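Local coordinates for solute binding protein MsmE (Bacillus subtilis subsp. subtilis str. 168, PDB 4R6H) that binds melibiose, raffinose and stachyose as the solute-binding component of an ABC transporter that imports these sugars, at residues 51-56 with 336-341; 74-79 with 379-384; 89-94 with 321-326; 97-102 with 132-137. All blocks are in the same frame, centred on the assembly; numbering follows the deposited sequence.

Contact 1: 51-56 with 336-341; sequences RKLAAA and AKQMAE
Leu53 divides its two methyl groups between neighbouring residues of the facing helix, CD1 going to Met339 and CD2 to Gln338. The helices run nearly antiparallel, at 159°, with the axes of the two short segments 10.9 Å apart, a spacing wide enough for side chains to fill the gap between the backbones. The CA atoms of Leu53 and Met339 are the closest pair, at 8.0 Å. Leu53 CD1 sits 3.8 Å from Met339 CB. Met339 starts with CG anti to its own backbone N (chi1 -170°) and then bends at the next torsion, a turn that carries SD back alongside the leucine, 4.0 Å from Leu53 CD1. The one methyl group thus rests against both the root and the sulfur of the methionine. Gln338 takes a straighter course: its extended chain runs alongside Leu53, pointing the other way, and brings its CD within 4.0 Å of Leu53 CD2. The amide ends near the solvent-exposed Lys52, but the lysine is modelled in two conformations and the amide is probably turned over, so the details of their meeting are doubtful. Burial falls off across the contact, from Leu53 and Met339 inside to Lys52 at the exposed margin. Met330 of helix 320-331 touches both Leu53 and Met339, while Thr49 and Phe50 of helix 44-60 pack on Met339 and Ala54 of that helix leans on strand 64-69.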
loop_
_atom_site.group_PDB
_atom_site.type_symbol
_atom_site.label_atom_id
_atom_site.label_comp_id
_atom_site.label_asym_id
_atom_site.label_seq_id
_atom_site.Cartn_x
_atom_site.Cartn_y
_atom_site.Cartn_z
ATOM N N ARG A 51 11.363 -5.041 17.739
ATOM C CA ARG A 51 12.076 -4.934 19.003
ATOM C C ARG A 51 12.901 -6.192 19.295
ATOM O O ARG A 51 14.012 -6.072 19.779
ATOM C CB ARG A 51 11.109 -4.649 20.160
ATOM C CG ARG A 51 10.504 -3.254 20.088
ATOM C CD ARG A 51 9.688 -2.929 21.328
ATOM N NE ARG A 51 8.862 -1.736 21.114
ATOM C CZ ARG A 51 7.537 -1.744 20.939
ATOM N NH1 ARG A 51 6.836 -2.889 20.974
ATOM N NH2 ARG A 51 6.893 -0.593 20.752
ATOM N N LYS A 52 12.378 -7.374 18.980
ATOM C CA LYS A 52 13.117 -8.595 19.239
ATOM C C LYS A 52 14.373 -8.637 18.342
ATOM O O LYS A 52 15.445 -9.025 18.777
ATOM C CB LYS A 52 12.206 -9.833 19.126
ATOM C CG LYS A 52 12.304 -10.664 17.863
ATOM C CD LYS A 52 13.101 -11.924 18.133
ATOM C CE LYS A 52 12.190 -13.104 18.445
ATOM N NZ LYS A 52 12.824 -14.381 18.058
ATOM N N LEU A 53 14.257 -8.215 17.081
ATOM C CA LEU A 53 15.398 -8.197 16.220
ATOM C C LEU A 53 16.417 -7.133 16.651
ATOM O O LEU A 53 17.599 -7.349 16.527
ATOM C CB LEU A 53 14.965 -7.999 14.759
ATOM C CG LEU A 53 14.314 -9.225 14.126
ATOM C CD1 LEU A 53 13.747 -8.804 12.775
ATOM C CD2 LEU A 53 15.258 -10.409 13.960
ATOM N N ALA A 54 15.930 -5.996 17.133
ATOM C CA ALA A 54 16.830 -4.961 17.682
ATOM C C ALA A 54 17.583 -5.516 18.882
ATOM O O ALA A 54 18.809 -5.329 18.994
ATOM C CB ALA A 54 16.082 -3.728 18.050
ATOM N N ALA A 55 16.894 -6.253 19.745
ATOM C CA ALA A 55 17.578 -6.879 20.886
ATOM C C ALA A 55 18.657 -7.899 20.457
ATOM O O ALA A 55 19.730 -7.995 21.077
ATOM C CB ALA A 55 16.568 -7.500 21.816
ATOM N N ALA A 56 18.384 -8.659 19.406
ATOM C CA ALA A 56 19.321 -9.596 18.853
ATOM C C ALA A 56 20.510 -8.882 18.248
ATOM O O ALA A 56 21.651 -9.327 18.372
ATOM C CB ALA A 56 18.633 -10.501 17.836
ATOM N N ALA A 336 15.296 -11.344 7.851
ATOM C CA ALA A 336 14.369 -10.764 6.871
ATOM C C ALA A 336 13.110 -11.579 6.783
ATOM O O ALA A 336 12.021 -11.018 6.662
ATOM C CB ALA A 336 15.021 -10.642 5.514
ATOM N N LYS A 337 13.228 -12.896 6.903
ATOM C CA LYS A 337 12.041 -13.760 6.876
ATOM C C LYS A 337 11.154 -13.504 8.086
ATOM O O LYS A 337 9.924 -13.330 7.981
ATOM C CB LYS A 337 12.467 -15.240 6.801
ATOM C CG LYS A 337 11.327 -16.247 6.731
ATOM C CD LYS A 337 11.909 -17.647 6.602
ATOM C CE LYS A 337 10.852 -18.712 6.399
ATOM N NZ LYS A 337 10.038 -18.965 7.609
ATOM N N GLN A 338 11.779 -13.438 9.265
ATOM C CA GLN A 338 11.067 -13.167 10.491
ATOM C C GLN A 338 10.324 -11.836 10.473
ATOM O O GLN A 338 9.124 -11.734 10.786
ATOM C CB GLN A 338 12.021 -13.285 11.679
ATOM C CG GLN A 338 11.364 -13.077 13.012
ATOM C CD GLN A 338 12.357 -13.207 14.149
ATOM O OE1 GLN A 338 13.505 -13.554 13.927
ATOM N NE2 GLN A 338 11.918 -12.874 15.349
ATOM N N MET A 339 11.042 -10.782 10.092
ATOM C CA MET A 339 10.413 -9.473 10.043
ATOM C C MET A 339 9.272 -9.426 9.018
ATOM O O MET A 339 8.203 -8.931 9.316
ATOM C CB MET A 339 11.446 -8.393 9.782
ATOM C CG MET A 339 10.962 -6.978 9.948
ATOM S SD MET A 339 10.613 -6.518 11.671
ATOM C CE MET A 339 8.823 -6.498 11.717
ATOM N N ALA A 340 9.504 -9.969 7.817
ATOM C CA ALA A 340 8.462 -9.968 6.800
ATOM C C ALA A 340 7.215 -10.715 7.245
ATOM O O ALA A 340 6.089 -10.218 7.079
ATOM C CB ALA A 340 9.012 -10.523 5.490
ATOM N N GLU A 341 7.402 -11.885 7.840
ATOM C CA GLU A 341 6.245 -12.620 8.330
ATOM C C GLU A 341 5.408 -11.853 9.364
ATOM O O GLU A 341 4.184 -11.920 9.384
ATOM C CB GLU A 341 6.693 -13.976 8.878
ATOM C CG GLU A 341 7.081 -14.920 7.751
ATOM C CD GLU A 341 7.660 -16.257 8.184
ATOM O OE1 GLU A 341 7.674 -16.564 9.395
ATOM O OE2 GLU A 341 8.111 -17.010 7.291
#

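Contact 2: 74-79 with 379-384; sequences DYENMM and LPNGMW
Glu76 and Asn381 reach toward each other across the cleft of the two-lobed solute-binding-protein fold, one from each lobe. Asn381 ND2 donates to Glu76 OE2 over 2.8 Å, with an N-H...O angle of 160°. The acceptor lies close to the amide plane of Asn381, whereas the amide N-H approaches the syn side of the carboxylate from 33° out of its plane, and the two flat groups are twisted 42° against each other. A water completes a ring beside this bond, donating to both remaining oxygens and so joining the two side chains a second time. Both chains leave their backbones with CG anti to N, and Glu76 stays fully extended, which gives it the length to span the gap. Further out, Glu76 stands near the N-terminal end of helix 75-84, which may modestly favour its negative charge. Asn381 is held at a corner of a type II turn running from Pro380 to Met383, closed by Met383 N to Pro380 O; Gly382 takes the positive phi of that turn and occupies the N-cap position of helix 383-395. Arg101 touches both bridging side chains from the flank. The bridge is present in this open conformation; being small and exposed, it could probably be remade or broken as the lobes move. The bridging water lies 2.8 Å from Glu76 OE1 and 2.7 Å from Asn381 OD1.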
loop_
_atom_site.group_PDB
_atom_site.type_symbol
_atom_site.label_atom_id
_atom_site.label_comp_id
_atom_site.label_asym_id
_atom_site.label_seq_id
_atom_site.Cartn_x
_atom_site.Cartn_y
_atom_site.Cartn_z
ATOM N N ASP A 74 1.823 10.810 14.315
ATOM C CA ASP A 74 2.740 11.953 14.416
ATOM C C ASP A 74 3.976 11.797 13.513
ATOM O O ASP A 74 4.778 12.714 13.432
ATOM C CB ASP A 74 3.223 12.170 15.856
ATOM C CG ASP A 74 2.108 12.606 16.787
ATOM O OD1 ASP A 74 1.237 13.375 16.331
ATOM O OD2 ASP A 74 2.103 12.180 17.965
ATOM N N TYR A 75 4.102 10.662 12.803
ATOM C CA TYR A 75 5.325 10.386 12.031
ATOM C C TYR A 75 5.684 11.497 11.055
ATOM O O TYR A 75 6.817 11.999 11.039
ATOM C CB TYR A 75 5.171 9.053 11.285
ATOM C CG TYR A 75 6.464 8.548 10.693
ATOM C CD1 TYR A 75 6.901 8.977 9.456
ATOM C CD2 TYR A 75 7.244 7.663 11.392
ATOM C CE1 TYR A 75 8.111 8.565 8.949
ATOM C CE2 TYR A 75 8.442 7.205 10.880
ATOM C CZ TYR A 75 8.869 7.635 9.656
ATOM O OH TYR A 75 10.075 7.187 9.128
ATOM N N GLU A 76 4.731 11.877 10.207
ATOM C CA GLU A 76 4.980 12.846 9.159
ATOM C C GLU A 76 5.399 14.204 9.732
ATOM O O GLU A 76 6.353 14.810 9.248
ATOM C CB GLU A 76 3.760 13.010 8.246
ATOM C CG GLU A 76 4.001 13.920 7.059
ATOM C CD GLU A 76 2.769 14.058 6.176
ATOM O OE1 GLU A 76 1.969 13.103 6.118
ATOM O OE2 GLU A 76 2.602 15.118 5.545
ATOM N N ASN A 77 4.668 14.671 10.733
ATOM C CA ASN A 77 4.995 15.940 11.374
ATOM C C ASN A 77 6.384 15.941 12.024
ATOM O O ASN A 77 7.172 16.868 11.875
ATOM C CB ASN A 77 3.920 16.278 12.417
ATOM C CG ASN A 77 2.593 16.729 11.791
ATOM O OD1 ASN A 77 2.574 17.378 10.757
ATOM N ND2 ASN A 77 1.471 16.380 12.445
ATOM N N MET A 78 6.711 14.869 12.727
ATOM C CA MET A 78 8.029 14.768 13.359
ATOM C C MET A 78 9.148 14.711 12.328
ATOM O O MET A 78 10.167 15.359 12.479
ATOM C CB MET A 78 8.077 13.553 14.281
ATOM C CG MET A 78 7.221 13.742 15.516
ATOM S SD MET A 78 7.205 12.273 16.537
ATOM C CE MET A 78 6.282 12.831 17.970
ATOM N N MET A 79 8.960 13.958 11.246
ATOM C CA MET A 79 10.008 13.894 10.231
ATOM C C MET A 79 10.167 15.184 9.476
ATOM O O MET A 79 11.275 15.536 9.079
ATOM C CB MET A 79 9.804 12.688 9.285
ATOM C CG MET A 79 10.079 11.349 9.966
ATOM S SD MET A 79 11.793 11.134 10.504
ATOM C CE MET A 79 12.638 11.280 8.929
ATOM N N LEU A 379 0.312 12.805 -7.100
ATOM C CA LEU A 379 -0.537 13.801 -6.512
ATOM C C LEU A 379 0.203 14.533 -5.397
ATOM O O LEU A 379 1.050 13.934 -4.695
ATOM C CB LEU A 379 -1.809 13.154 -5.933
ATOM C CG LEU A 379 -2.716 12.471 -6.958
ATOM C CD1 LEU A 379 -3.944 11.944 -6.317
ATOM C CD2 LEU A 379 -3.068 13.395 -8.132
ATOM N N PRO A 380 -0.138 15.805 -5.209
ATOM C CA PRO A 380 0.452 16.508 -4.067
ATOM C C PRO A 380 -0.019 15.926 -2.741
ATOM O O PRO A 380 -1.124 15.383 -2.617
ATOM C CB PRO A 380 -0.069 17.932 -4.236
ATOM C CG PRO A 380 -1.317 17.814 -5.046
ATOM C CD PRO A 380 -1.085 16.649 -5.958
ATOM N N ASN A 381 0.843 16.037 -1.738
ATOM C CA ASN A 381 0.521 15.560 -0.425
ATOM C C ASN A 381 -0.751 16.212 0.077
ATOM O O ASN A 381 -0.924 17.434 -0.043
ATOM C CB ASN A 381 1.702 15.876 0.513
ATOM C CG ASN A 381 1.564 15.234 1.875
ATOM O OD1 ASN A 381 0.984 14.158 2.028
ATOM N ND2 ASN A 381 2.130 15.885 2.875
ATOM N N GLY A 382 -1.658 15.395 0.630
ATOM C CA GLY A 382 -2.955 15.852 1.055
ATOM C C GLY A 382 -4.102 15.299 0.211
ATOM O O GLY A 382 -5.243 15.374 0.619
ATOM N N MET A 383 -3.801 14.756 -0.965
ATOM C CA MET A 383 -4.888 14.318 -1.876
ATOM C C MET A 383 -5.563 13.013 -1.425
ATOM O O MET A 383 -6.698 12.749 -1.785
ATOM C CB MET A 383 -4.391 14.189 -3.318
ATOM C CG MET A 383 -4.220 15.517 -4.029
ATOM S SD MET A 383 -5.732 16.460 -4.323
ATOM C CE MET A 383 -6.476 15.504 -5.677
ATOM N N TRP A 384 -4.887 12.213 -0.608
ATOM C CA TRP A 384 -5.497 10.982 -0.074
ATOM C C TRP A 384 -6.780 11.271 0.661
ATOM O O TRP A 384 -7.806 10.648 0.438
ATOM C CB TRP A 384 -4.509 10.232 0.815
ATOM C CG TRP A 384 -5.083 9.082 1.568
ATOM C CD1 TRP A 384 -5.517 9.067 2.883
ATOM C CD2 TRP A 384 -5.328 7.766 1.056
ATOM N NE1 TRP A 384 -5.961 7.803 3.221
ATOM C CE2 TRP A 384 -5.837 6.982 2.133
ATOM C CE3 TRP A 384 -5.066 7.143 -0.160
ATOM C CZ2 TRP A 384 -6.165 5.624 1.979
ATOM C CZ3 TRP A 384 -5.371 5.816 -0.309
ATOM C CH2 TRP A 384 -5.912 5.060 0.763
HETATM O O HOH W 1 -0.159 13.706 4.455
#

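Contact 3: 89-94 with 321-326; sequences PDLFDT and KEAKDF
Leu91 meets helix 320-331 through two residues one turn apart, Ala323 and Phe326. At the start of the helical segment, Lys321 faces outward and pairs with Asp325 on the next turn: its NZ lies 2.6 Å from Asp325 OD2, on the syn lone pair of that oxygen. Glu322 likewise serves another part of the fold, forming a salt bridge with Lys33. Ala323 is the first residue to touch strand 91-92. Its methyl points at the strand, and Ala323 CB lies 3.8 Å from Leu91 CG; the short side chain lets the backbones come close, with the CA atoms of Asp90 and Ala323 6.2 Å apart. Leu91 CD2 continues past that methyl to within 3.8 Å of Ala323 O. At Phe326, the CG is anti to the backbone N (chi1 -172°), which directs the ring inward to Leu91, and Leu91 CD1 approaches Phe326 CD1 obliquely at 3.8 Å. The ring is met from elsewhere by Phe57, edge-to-face, and by Ile37 of strand 33-38, which also touches Leu91. Just before Leu91, Asp90 touches Ala323 CB through its backbone O, while its carboxylate is bonded elsewhere, OD1 to Ser317 OG and OD2 to the backbone N of Thr36. Helix 320-331 is thereby laid against the sheet strands of its lobe. Since all four touching residues are buried and the side chains meet solely through carbon, the attachment rests on shape and exclusion of water, while the salt bridges of the helix stay on its other sides.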
loop_
_atom_site.group_PDB
_atom_site.type_symbol
_atom_site.label_atom_id
_atom_site.label_comp_id
_atom_site.label_asym_id
_atom_site.label_seq_id
_atom_site.Cartn_x
_atom_site.Cartn_y
_atom_site.Cartn_z
ATOM N N PRO A 89 16.713 11.001 12.358
ATOM C CA PRO A 89 17.132 9.784 12.994
ATOM C C PRO A 89 18.209 9.116 12.155
ATOM O O PRO A 89 18.324 9.364 10.951
ATOM C CB PRO A 89 15.854 8.927 12.963
ATOM C CG PRO A 89 14.748 9.844 12.560
ATOM C CD PRO A 89 15.403 10.844 11.706
ATOM N N ASP A 90 18.961 8.215 12.775
ATOM C CA ASP A 90 20.019 7.497 12.038
ATOM C C ASP A 90 19.419 6.631 10.920
ATOM O O ASP A 90 19.928 6.566 9.818
ATOM C CB ASP A 90 20.861 6.652 12.975
ATOM C CG ASP A 90 21.495 7.482 14.106
ATOM O OD1 ASP A 90 22.093 8.541 13.790
ATOM O OD2 ASP A 90 21.315 7.088 15.282
ATOM N N LEU A 91 18.307 6.014 11.259
ATOM C CA LEU A 91 17.557 5.183 10.308
ATOM C C LEU A 91 16.096 5.601 10.378
ATOM O O LEU A 91 15.560 5.825 11.477
ATOM C CB LEU A 91 17.674 3.719 10.685
ATOM C CG LEU A 91 19.018 3.041 10.436
ATOM C CD1 LEU A 91 19.174 1.763 11.261
ATOM C CD2 LEU A 91 19.217 2.750 8.963
ATOM N N PHE A 92 15.451 5.637 9.230
ATOM C CA PHE A 92 14.050 6.045 9.180
ATOM C C PHE A 92 13.323 5.325 8.043
ATOM O O PHE A 92 13.899 4.851 7.099
ATOM C CB PHE A 92 13.919 7.569 9.085
ATOM C CG PHE A 92 14.677 8.174 7.959
ATOM C CD1 PHE A 92 16.014 8.548 8.119
ATOM C CD2 PHE A 92 14.093 8.338 6.726
ATOM C CE1 PHE A 92 16.714 9.066 7.043
ATOM C CE2 PHE A 92 14.796 8.887 5.664
ATOM C CZ PHE A 92 16.105 9.237 5.829
ATOM N N ASP A 93 12.010 5.292 8.172
ATOM C CA ASP A 93 11.119 4.629 7.213
ATOM C C ASP A 93 10.650 5.644 6.177
ATOM O O ASP A 93 10.098 6.726 6.521
ATOM C CB ASP A 93 9.970 4.078 8.027
ATOM C CG ASP A 93 9.025 3.124 7.262
ATOM O OD1 ASP A 93 9.116 3.011 6.031
ATOM O OD2 ASP A 93 8.161 2.517 7.987
ATOM N N THR A 94 10.877 5.351 4.907
ATOM C CA THR A 94 10.410 6.249 3.864
ATOM C C THR A 94 8.955 5.996 3.418
ATOM O O THR A 94 8.384 6.848 2.748
ATOM C CB THR A 94 11.351 6.217 2.650
ATOM O OG1 THR A 94 11.438 4.886 2.146
ATOM C CG2 THR A 94 12.751 6.655 3.062
ATOM N N LYS A 321 27.808 4.319 9.926
ATOM C CA LYS A 321 28.411 2.986 9.829
ATOM C C LYS A 321 27.543 1.958 10.572
ATOM O O LYS A 321 27.247 0.872 10.019
ATOM C CB LYS A 321 29.880 3.030 10.343
ATOM C CG LYS A 321 30.249 2.194 11.561
ATOM C CD LYS A 321 30.665 0.787 11.172
ATOM C CE LYS A 321 31.094 -0.001 12.402
ATOM N NZ LYS A 321 31.087 -1.463 12.142
ATOM N N GLU A 322 27.102 2.315 11.769
ATOM C CA GLU A 322 26.261 1.469 12.598
ATOM C C GLU A 322 24.874 1.285 11.961
ATOM O O GLU A 322 24.275 0.208 12.062
ATOM C CB GLU A 322 26.080 2.056 14.012
ATOM C CG GLU A 322 27.322 2.044 14.926
ATOM C CD GLU A 322 28.487 2.971 14.512
ATOM O OE1 GLU A 322 28.326 4.057 13.886
ATOM O OE2 GLU A 322 29.629 2.612 14.873
ATOM N N ALA A 323 24.382 2.353 11.372
ATOM C CA ALA A 323 23.100 2.328 10.632
ATOM C C ALA A 323 23.174 1.284 9.513
ATOM O O ALA A 323 22.219 0.483 9.334
ATOM C CB ALA A 323 22.790 3.681 10.066
ATOM N N LYS A 324 24.247 1.320 8.728
ATOM C CA LYS A 324 24.465 0.307 7.689
ATOM C C LYS A 324 24.648 -1.089 8.260
ATOM O O LYS A 324 24.112 -2.070 7.680
ATOM C CB LYS A 324 25.634 0.678 6.786
ATOM C CG LYS A 324 25.336 1.870 5.911
ATOM C CD LYS A 324 26.499 2.167 4.969
ATOM C CE LYS A 324 26.187 3.344 4.084
ATOM N NZ LYS A 324 27.371 3.705 3.234
ATOM N N ASP A 325 25.360 -1.219 9.395
ATOM C CA ASP A 325 25.517 -2.525 10.029
ATOM C C ASP A 325 24.122 -3.075 10.410
ATOM O O ASP A 325 23.857 -4.281 10.274
ATOM C CB ASP A 325 26.359 -2.466 11.317
ATOM C CG ASP A 325 27.844 -2.243 11.080
ATOM O OD1 ASP A 325 28.369 -2.474 9.983
ATOM O OD2 ASP A 325 28.470 -1.805 12.076
ATOM N N PHE A 326 23.228 -2.183 10.861
ATOM C CA PHE A 326 21.905 -2.619 11.280
ATOM C C PHE A 326 21.085 -3.086 10.037
ATOM O O PHE A 326 20.359 -4.096 10.093
ATOM C CB PHE A 326 21.170 -1.492 12.031
ATOM C CG PHE A 326 19.885 -1.943 12.663
ATOM C CD1 PHE A 326 18.685 -1.901 11.972
ATOM C CD2 PHE A 326 19.877 -2.441 13.928
ATOM C CE1 PHE A 326 17.536 -2.352 12.554
ATOM C CE2 PHE A 326 18.719 -2.895 14.515
ATOM C CZ PHE A 326 17.542 -2.870 13.823
#

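Contact 4: 97-102 with 132-137; sequences WGKIRY and KVYAYP
The ring of Tyr134 lies between two lysine chains: Lys99 CG covers the centre of one face, and Lys132 CE sits over the opposite face, offset toward the rim. Lys99 CG forms a CH-pi contact, 4.0 Å from the ring centroid and only 8° off the normal. The extended lysine crosses the tyrosine at about a right angle, and farther along its CE still lies 4.1 Å from Tyr134 CE1. Gly98 O approaches obliquely, 3.9 Å from Tyr134 CD2, and the CA atoms of Gly98 and Tyr134 are the nearest pair, 6.5 Å apart. Within 97-102 a second flat pair forms, the guanidinium of Arg101 lying over the indole of Trp97 with NH2 3.2 Å above the plane and over its centre. The polar ends are settled elsewhere: Lys99 NZ donates to Ser124 O, Lys132 NZ to Thr106 O, and Tyr134 OH bonds with Asn128 ND2. These bonds hold the far ends of both lysines and of the ring. The segments therefore join by dispersion between aliphatic methylenes and an aromatic face, with the ammonium charge of Lys99 carried past the ring to a backbone carbonyl.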
loop_
_atom_site.group_PDB
_atom_site.type_symbol
_atom_site.label_atom_id
_atom_site.label_comp_id
_atom_site.label_asym_id
_atom_site.label_seq_id
_atom_site.Cartn_x
_atom_site.Cartn_y
_atom_site.Cartn_z
ATOM N N TRP A 97 7.578 7.158 0.022
ATOM C CA TRP A 97 7.965 8.509 -0.348
ATOM C C TRP A 97 9.485 8.669 -0.458
ATOM O O TRP A 97 9.975 9.791 -0.347
ATOM C CB TRP A 97 7.416 9.497 0.688
ATOM C CG TRP A 97 5.926 9.548 0.810
ATOM C CD1 TRP A 97 5.133 8.774 1.638
ATOM C CD2 TRP A 97 5.049 10.416 0.110
ATOM N NE1 TRP A 97 3.816 9.109 1.463
ATOM C CE2 TRP A 97 3.730 10.111 0.532
ATOM C CE3 TRP A 97 5.244 11.419 -0.838
ATOM C CZ2 TRP A 97 2.608 10.804 0.050
ATOM C CZ3 TRP A 97 4.125 12.097 -1.329
ATOM C CH2 TRP A 97 2.828 11.766 -0.886
ATOM N N GLY A 98 10.194 7.567 -0.675
ATOM C CA GLY A 98 11.667 7.549 -0.679
ATOM C C GLY A 98 12.327 8.610 -1.555
ATOM O O GLY A 98 13.158 9.406 -1.091
ATOM N N LYS A 99 11.917 8.672 -2.819
ATOM C CA LYS A 99 12.549 9.593 -3.752
ATOM C C LYS A 99 12.015 11.006 -3.571
ATOM O O LYS A 99 12.780 11.953 -3.420
ATOM C CB LYS A 99 12.340 9.138 -5.177
ATOM C CG LYS A 99 12.874 7.754 -5.471
ATOM C CD LYS A 99 12.531 7.426 -6.916
ATOM C CE LYS A 99 13.406 6.341 -7.470
ATOM N NZ LYS A 99 12.963 6.025 -8.862
ATOM N N ILE A 100 10.694 11.138 -3.550
ATOM C CA ILE A 100 10.053 12.456 -3.587
ATOM C C ILE A 100 10.305 13.281 -2.339
ATOM O O ILE A 100 10.575 14.468 -2.418
ATOM C CB ILE A 100 8.519 12.342 -3.806
ATOM C CG1 ILE A 100 8.242 11.861 -5.241
ATOM C CG2 ILE A 100 7.818 13.671 -3.507
ATOM C CD1 ILE A 100 6.809 12.014 -5.702
ATOM N N ARG A 101 10.205 12.638 -1.181
ATOM C CA ARG A 101 10.288 13.335 0.083
ATOM C C ARG A 101 11.681 13.233 0.699
ATOM O O ARG A 101 12.146 14.173 1.335
ATOM C CB ARG A 101 9.247 12.742 1.022
ATOM C CG ARG A 101 9.044 13.470 2.325
ATOM C CD ARG A 101 7.801 13.005 3.065
ATOM N NE ARG A 101 6.519 13.273 2.386
ATOM C CZ ARG A 101 5.327 12.804 2.764
ATOM N NH1 ARG A 101 5.182 12.015 3.837
ATOM N NH2 ARG A 101 4.239 13.109 2.067
ATOM N N TYR A 102 12.344 12.090 0.527
ATOM C CA TYR A 102 13.610 11.845 1.243
ATOM C C TYR A 102 14.872 11.818 0.393
ATOM O O TYR A 102 15.958 11.561 0.921
ATOM C CB TYR A 102 13.491 10.551 2.031
ATOM C CG TYR A 102 12.538 10.680 3.173
ATOM C CD1 TYR A 102 12.933 11.356 4.330
ATOM C CD2 TYR A 102 11.258 10.148 3.149
ATOM C CE1 TYR A 102 12.098 11.476 5.401
ATOM C CE2 TYR A 102 10.397 10.252 4.246
ATOM C CZ TYR A 102 10.835 10.940 5.373
ATOM O OH TYR A 102 10.041 11.055 6.491
ATOM N N LYS A 132 21.560 4.926 -7.763
ATOM C CA LYS A 132 21.362 5.098 -6.309
ATOM C C LYS A 132 20.319 4.098 -5.792
ATOM O O LYS A 132 19.273 3.928 -6.397
ATOM C CB LYS A 132 20.919 6.504 -5.963
ATOM C CG LYS A 132 20.632 6.659 -4.478
ATOM C CD LYS A 132 20.549 8.104 -4.048
ATOM C CE LYS A 132 20.040 8.216 -2.629
ATOM N NZ LYS A 132 20.250 9.551 -2.031
ATOM N N VAL A 133 20.603 3.467 -4.655
ATOM C CA VAL A 133 19.614 2.665 -3.916
ATOM C C VAL A 133 19.265 3.528 -2.689
ATOM O O VAL A 133 20.157 3.848 -1.852
ATOM C CB VAL A 133 20.194 1.320 -3.519
ATOM C CG1 VAL A 133 19.196 0.530 -2.657
ATOM C CG2 VAL A 133 20.574 0.497 -4.745
ATOM N N TYR A 134 18.008 3.941 -2.583
ATOM C CA TYR A 134 17.582 4.947 -1.599
ATOM C C TYR A 134 17.328 4.385 -0.198
ATOM O O TYR A 134 17.364 5.109 0.761
ATOM C CB TYR A 134 16.273 5.657 -2.042
ATOM C CG TYR A 134 16.459 6.672 -3.167
ATOM C CD1 TYR A 134 16.700 6.236 -4.472
ATOM C CD2 TYR A 134 16.377 8.066 -2.929
ATOM C CE1 TYR A 134 16.884 7.143 -5.503
ATOM C CE2 TYR A 134 16.579 8.996 -3.976
ATOM C CZ TYR A 134 16.811 8.515 -5.247
ATOM O OH TYR A 134 16.990 9.392 -6.301
ATOM N N ALA A 135 16.936 3.117 -0.131
ATOM C CA ALA A 135 16.500 2.515 1.155
ATOM C C ALA A 135 16.432 1.010 1.006
ATOM O O ALA A 135 16.364 0.489 -0.106
ATOM C CB ALA A 135 15.140 3.023 1.531
ATOM N N TYR A 136 16.442 0.334 2.146
ATOM C CA TYR A 136 16.322 -1.120 2.232
ATOM C C TYR A 136 14.871 -1.464 2.478
ATOM O O TYR A 136 14.270 -0.994 3.462
ATOM C CB TYR A 136 17.203 -1.661 3.384
ATOM C CG TYR A 136 16.866 -3.087 3.740
ATOM C CD1 TYR A 136 17.154 -4.136 2.881
ATOM C CD2 TYR A 136 16.162 -3.364 4.902
ATOM C CE1 TYR A 136 16.786 -5.424 3.201
ATOM C CE2 TYR A 136 15.802 -4.645 5.244
ATOM C CZ TYR A 136 16.115 -5.677 4.368
ATOM O OH TYR A 136 15.748 -6.972 4.705
ATOM N N PRO A 137 14.277 -2.280 1.597
ATOM C CA PRO A 137 12.889 -2.691 1.776
ATOM C C PRO A 137 12.716 -3.863 2.729
ATOM O O PRO A 137 13.107 -4.988 2.422
ATOM C CB PRO A 137 12.454 -3.064 0.354
ATOM C CG PRO A 137 13.726 -3.603 -0.249
ATOM C CD PRO A 137 14.861 -2.805 0.347
#

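Contacts 1, 3 and 4 belong to one lobe, whereas contact 2 spans the cleft in which sugars bind in this family. Contacts 3 and 4 are closest, with centres about 13 Å apart, and meet where Phe92 packs on Tyr102. Contact 1 lies about 15 Å from contact 3, centre to centre, and reaches it through Ala54 CA, 4.2 Å from Phe326 CE2. The centres of contacts 2 and 4 are about 16 Å apart, yet the two touch, with Arg101 NH2 3.4 Å from Asn381 OD1. Tyr75 OH also probably bonds to Asp93 O at 2.6 Å, tying 74-79 to 89-94. Contacts 1 and 2 stay apart, their nearest atoms separated by about 12 Å.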